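Local coordinates for chitin oligosaccahride binding protein NagB1 (Paenibacillus sp. FPU-7, PDB 7EHP), which binds chitin oligosaccharides such as N,N'-diacetylchitobiose as an extracellular solute-binding protein, probably delivering them to a membrane transporter for uptake, at residues Y215-E218 / G222-Y225; I262-F267 / I342-L347. All coordinates share one frame; numbering follows the deposited sequence.

Overall arrangement
From the N terminus the chain first runs through the strands and helices that precede helix 198-213, and interaction 1 then closes a short loop between that helix and helix 225-233, with three residues separating its two segments. Strand 237-243 follows before interaction 2 opens at strand 262-265. This second contact spans 74 intervening residues, among them strand 277-288 and helices 294-307 and 310-320, and closes at residues 342-347, in the C-terminal part of helix 336-344 and the turn beyond. The two contacts are in series, neither nested nor crossed. The centres of interactions 1 and 2 lie 23 Å apart. Interaction 1 is a local surface contact; interaction 2 ties sheet to helix.

Interaction 1. Residues Y215-E218 / G222-Y225; sequences YLQE and GQKY
Gln217 and Gln223 face each other across the loop through their side-chain amides, at a spacing suited to water rather than direct bonding. OE1 of Gln223 comes no nearer than 4.1 Å to CD of Gln217. The two side chains cross at about a right angle and their amide planes stand 78° apart. One water lies between the carbonyl oxygens, 2.8 Å from OE1 of Gln217; its approach to OE1 of Gln223 is too short for an ordinary hydrogen bond, and that link is doubtful, the more so as more acceptors surround the water than it has protons to give. Another water accepts a weak bond from NE2 of Gln217, at 2.9 Å, and has a weak, long link to OE1 of Gln223. Gln217 reaches across on an extended chain, with CG anti to the backbone N (chi1 173°), whereas the chain of Gln223 bends at chi2. The contact lies at the surface of the solute-binding protein fold, in the loop that connects helix 198-213 with helix 225-233, with water between the two amides. Behind the amides, OE1 of Gln217 also accepts a hydrogen bond from the backbone N of Phe160, which helps to fix the rotation of that amide. Through backbone hydrogen bonds Gln217 is anchored to strand 156-159 at Phe158, and Gln223 to the loop after it at Ser163.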
loop_
_atom_site.group_PDB
_atom_site.type_symbol
_atom_site.label_atom_id
_atom_site.label_comp_id
_atom_site.label_asym_id
_atom_site.label_seq_id
_atom_site.Cartn_x
_atom_site.Cartn_y
_atom_site.Cartn_z
ATOM N N TYR A 215 17.213 -4.753 14.595
ATOM C CA TYR A 215 16.869 -3.425 14.099
ATOM C C TYR A 215 15.414 -3.366 13.641
ATOM O O TYR A 215 14.743 -2.345 13.811
ATOM C CB TYR A 215 17.804 -3.039 12.956
ATOM C CG TYR A 215 19.243 -2.843 13.388
ATOM C CD1 TYR A 215 19.583 -2.812 14.728
ATOM C CD2 TYR A 215 20.251 -2.658 12.447
ATOM C CE1 TYR A 215 20.884 -2.617 15.132
ATOM C CE2 TYR A 215 21.558 -2.456 12.844
ATOM C CZ TYR A 215 21.865 -2.436 14.193
ATOM O OH TYR A 215 23.163 -2.240 14.599
ATOM N N LEU A 216 14.924 -4.442 13.038
ATOM C CA LEU A 216 13.493 -4.654 12.931
ATOM C C LEU A 216 12.992 -5.130 14.285
ATOM O O LEU A 216 13.584 -6.034 14.882
ATOM C CB LEU A 216 13.195 -5.687 11.851
ATOM C CG LEU A 216 13.239 -5.115 10.437
ATOM C CD1 LEU A 216 13.326 -6.225 9.391
ATOM C CD2 LEU A 216 11.993 -4.244 10.195
ATOM N N GLN A 217 11.922 -4.511 14.774
ATOM C CA GLN A 217 11.435 -4.739 16.131
ATOM C C GLN A 217 11.282 -6.218 16.470
ATOM O O GLN A 217 10.568 -6.958 15.787
ATOM C CB GLN A 217 10.102 -4.028 16.304
ATOM C CG GLN A 217 9.424 -4.320 17.616
ATOM C CD GLN A 217 8.493 -3.208 18.006
ATOM O OE1 GLN A 217 7.940 -2.519 17.146
ATOM N NE2 GLN A 217 8.305 -3.020 19.302
ATOM N N GLU A 218 11.936 -6.639 17.546
ATOM C CA GLU A 218 11.872 -8.032 17.966
ATOM C C GLU A 218 10.505 -8.369 18.549
ATOM O O GLU A 218 9.820 -7.517 19.118
ATOM C CB GLU A 218 12.953 -8.320 19.002
ATOM C CG GLU A 218 14.354 -8.227 18.454
ATOM C CD GLU A 218 15.380 -8.313 19.560
ATOM O OE1 GLU A 218 15.908 -7.252 19.971
ATOM O OE2 GLU A 218 15.617 -9.443 20.035
ATOM N N GLY A 222 3.921 -11.356 16.966
ATOM C CA GLY A 222 2.702 -11.297 17.740
ATOM C C GLY A 222 1.845 -10.062 17.553
ATOM O O GLY A 222 0.755 -10.000 18.123
ATOM N N GLN A 223 2.279 -9.078 16.772
ATOM C CA GLN A 223 1.638 -7.769 16.739
ATOM C C GLN A 223 0.955 -7.519 15.404
ATOM O O GLN A 223 1.570 -7.679 14.344
ATOM C CB GLN A 223 2.660 -6.671 17.016
ATOM C CG GLN A 223 3.215 -6.724 18.419
ATOM C CD GLN A 223 4.636 -6.240 18.472
ATOM O OE1 GLN A 223 4.988 -5.236 17.834
ATOM N NE2 GLN A 223 5.486 -6.982 19.179
ATOM N N LYS A 224 -0.305 -7.090 15.471
ATOM C CA LYS A 224 -1.064 -6.650 14.306
ATOM C C LYS A 224 -0.466 -5.365 13.731
ATOM O O LYS A 224 0.222 -4.610 14.420
ATOM C CB LYS A 224 -2.538 -6.411 14.682
ATOM C CG LYS A 224 -2.764 -5.425 15.868
ATOM C CD LYS A 224 -4.246 -5.378 16.374
ATOM C CE LYS A 224 -4.383 -4.892 17.844
ATOM N NZ LYS A 224 -4.269 -5.981 18.887
ATOM N N TYR A 225 -0.770 -5.113 12.454
ATOM C CA TYR A 225 -0.252 -3.957 11.725
ATOM C C TYR A 225 -0.265 -2.655 12.529
ATOM O O TYR A 225 0.755 -1.962 12.618
ATOM C CB TYR A 225 -1.056 -3.793 10.435
ATOM C CG TYR A 225 -0.699 -2.578 9.591
ATOM C CD1 TYR A 225 0.630 -2.201 9.384
ATOM C CD2 TYR A 225 -1.696 -1.833 8.970
ATOM C CE1 TYR A 225 0.955 -1.096 8.578
ATOM C CE2 TYR A 225 -1.394 -0.731 8.165
ATOM C CZ TYR A 225 -0.078 -0.370 7.969
ATOM O OH TYR A 225 0.204 0.719 7.170
HETATM O O HOH W 1 5.158 -2.976 17.044
HETATM O O HOH W 2 5.549 -2.593 20.041
#

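Interaction 2. Residues I262-F267 / I342-L347; sequences IGFFSF and IQASEL
Ser266 and Ala344 have the nearest CA atoms across the two segments, 6.0 Å apart, where the chain leaving strand 262-265 passes the C-terminal part of helix 336-344. From Ala344 to Leu347 the second segment folds into a type I beta turn, which brings Leu347 back toward Ser266. The side-chain contact is small and largely one of van der Waals packing. CB of Ala344 sits at the edge of the Phe264 ring, in its plane, 3.8 Å from CE1. The ring reaches this methyl because CG of Phe264 is anti to the backbone N (chi1 178°). Farther along, a methyl of Leu347 lies against the serine side chain, CD1 being 3.6 Å from OG of Ser266 and 3.7 Å from its CB. This is sheet-to-helix packing in the solute-binding protein fold: strand 262-265 pairs antiparallel with strand 109-125, and helix 336-344 packs beside it. Val337 and Met341 of that helix also touch the Phe264 ring, while Phe123 meets it edge-to-face. A polar link complements the packing, since the backbone N of Phe264 is hydrogen-bonded to OE1 of Glu340. Within the turn region, the hydroxyl of Ser345 folds back on the helix and donates to the carbonyl O of Ile342, OG to O 2.9 Å, with the donor tilted 19° from the carbonyl plane. That carbonyl also receives a weak bond from the backbone N of Ser345.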
loop_
_atom_site.group_PDB
_atom_site.type_symbol
_atom_site.label_atom_id
_atom_site.label_comp_id
_atom_site.label_asym_id
_atom_site.label_seq_id
_atom_site.Cartn_x
_atom_site.Cartn_y
_atom_site.Cartn_z
ATOM N N ILE A 262 7.694 14.526 13.186
ATOM C CA ILE A 262 7.616 13.325 12.352
ATOM C C ILE A 262 8.036 13.686 10.935
ATOM O O ILE A 262 7.512 14.643 10.349
ATOM C CB ILE A 262 6.201 12.723 12.361
ATOM C CG1 ILE A 262 5.957 11.928 13.636
ATOM C CG2 ILE A 262 6.037 11.772 11.170
ATOM C CD1 ILE A 262 4.520 11.474 13.820
ATOM N N GLY A 263 8.971 12.918 10.375
ATOM C CA GLY A 263 9.407 13.114 9.005
ATOM C C GLY A 263 9.376 11.849 8.165
ATOM O O GLY A 263 8.869 10.812 8.598
ATOM N N PHE A 264 9.942 11.909 6.968
ATOM C CA PHE A 264 9.852 10.798 6.027
ATOM C C PHE A 264 11.027 10.909 5.073
ATOM O O PHE A 264 11.319 12.006 4.589
ATOM C CB PHE A 264 8.519 10.845 5.262
ATOM C CG PHE A 264 8.353 9.764 4.220
ATOM C CD1 PHE A 264 8.894 9.902 2.952
ATOM C CD2 PHE A 264 7.613 8.625 4.502
ATOM C CE1 PHE A 264 8.735 8.906 2.000
ATOM C CE2 PHE A 264 7.458 7.622 3.567
ATOM C CZ PHE A 264 8.006 7.763 2.305
ATOM N N PHE A 265 11.699 9.790 4.795
ATOM C CA PHE A 265 12.715 9.780 3.750
ATOM C C PHE A 265 12.657 8.475 2.966
ATOM O O PHE A 265 12.219 7.440 3.472
ATOM C CB PHE A 265 14.134 10.020 4.313
ATOM C CG PHE A 265 14.549 9.058 5.397
ATOM C CD1 PHE A 265 15.107 7.832 5.084
ATOM C CD2 PHE A 265 14.406 9.397 6.729
ATOM C CE1 PHE A 265 15.494 6.944 6.084
ATOM C CE2 PHE A 265 14.788 8.518 7.734
ATOM C CZ PHE A 265 15.336 7.292 7.409
ATOM N N SER A 266 13.104 8.539 1.716
ATOM C CA SER A 266 13.241 7.334 0.910
ATOM C C SER A 266 14.293 6.412 1.524
ATOM O O SER A 266 15.248 6.862 2.165
ATOM C CB SER A 266 13.615 7.701 -0.523
ATOM O OG SER A 266 13.838 6.542 -1.305
ATOM N N PHE A 267 14.095 5.109 1.345
ATOM C CA PHE A 267 14.972 4.122 1.965
ATOM C C PHE A 267 16.405 4.315 1.479
ATOM O O PHE A 267 16.623 4.552 0.291
ATOM C CB PHE A 267 14.502 2.704 1.631
ATOM C CG PHE A 267 15.161 1.658 2.447
ATOM C CD1 PHE A 267 14.698 1.358 3.720
ATOM C CD2 PHE A 267 16.291 1.000 1.963
ATOM C CE1 PHE A 267 15.335 0.385 4.494
ATOM C CE2 PHE A 267 16.937 0.039 2.718
ATOM C CZ PHE A 267 16.470 -0.268 3.991
ATOM N N ILE A 342 5.940 14.118 -0.834
ATOM C CA ILE A 342 5.864 14.579 -2.223
ATOM C C ILE A 342 7.264 14.801 -2.775
ATOM O O ILE A 342 7.579 14.425 -3.912
ATOM C CB ILE A 342 5.008 15.856 -2.317
ATOM C CG1 ILE A 342 3.538 15.521 -2.094
ATOM C CG2 ILE A 342 5.192 16.525 -3.678
ATOM C CD1 ILE A 342 3.037 14.414 -3.015
ATOM N N GLN A 343 8.124 15.415 -1.967
ATOM C CA GLN A 343 9.549 15.519 -2.252
ATOM C C GLN A 343 10.139 14.159 -2.616
ATOM O O GLN A 343 10.729 13.988 -3.689
ATOM C CB GLN A 343 10.221 16.120 -1.016
ATOM C CG GLN A 343 11.710 16.326 -1.019
ATOM C CD GLN A 343 12.192 16.836 0.345
ATOM O OE1 GLN A 343 11.400 16.991 1.286
ATOM N NE2 GLN A 343 13.488 17.097 0.455
ATOM N N ALA A 344 9.965 13.165 -1.735
ATOM C CA ALA A 344 10.551 11.850 -1.980
ATOM C C ALA A 344 9.902 11.126 -3.152
ATOM O O ALA A 344 10.500 10.186 -3.679
ATOM C CB ALA A 344 10.460 10.976 -0.724
ATOM N N SER A 345 8.704 11.535 -3.572
ATOM C CA SER A 345 8.036 10.886 -4.692
ATOM C C SER A 345 8.551 11.365 -6.036
ATOM O O SER A 345 8.144 10.823 -7.067
ATOM C CB SER A 345 6.529 11.124 -4.640
ATOM O OG SER A 345 6.202 12.317 -5.323
ATOM N N GLU A 346 9.414 12.378 -6.053
ATOM C CA GLU A 346 9.972 12.844 -7.313
ATOM C C GLU A 346 10.917 11.814 -7.919
ATOM O O GLU A 346 11.229 11.905 -9.111
ATOM C CB GLU A 346 10.680 14.181 -7.086
ATOM C CG GLU A 346 9.758 15.241 -6.504
ATOM C CD GLU A 346 10.228 16.657 -6.749
ATOM O OE1 GLU A 346 11.459 16.882 -6.748
ATOM O OE2 GLU A 346 9.363 17.540 -6.949
ATOM N N LEU A 347 11.359 10.831 -7.129
ATOM C CA LEU A 347 12.265 9.793 -7.607
ATOM C C LEU A 347 11.558 8.851 -8.575
ATOM O O LEU A 347 10.329 8.811 -8.671
ATOM C CB LEU A 347 12.837 8.982 -6.440
ATOM C CG LEU A 347 13.176 9.749 -5.163
ATOM C CD1 LEU A 347 13.658 8.802 -4.058
ATOM C CD2 LEU A 347 14.208 10.836 -5.449
#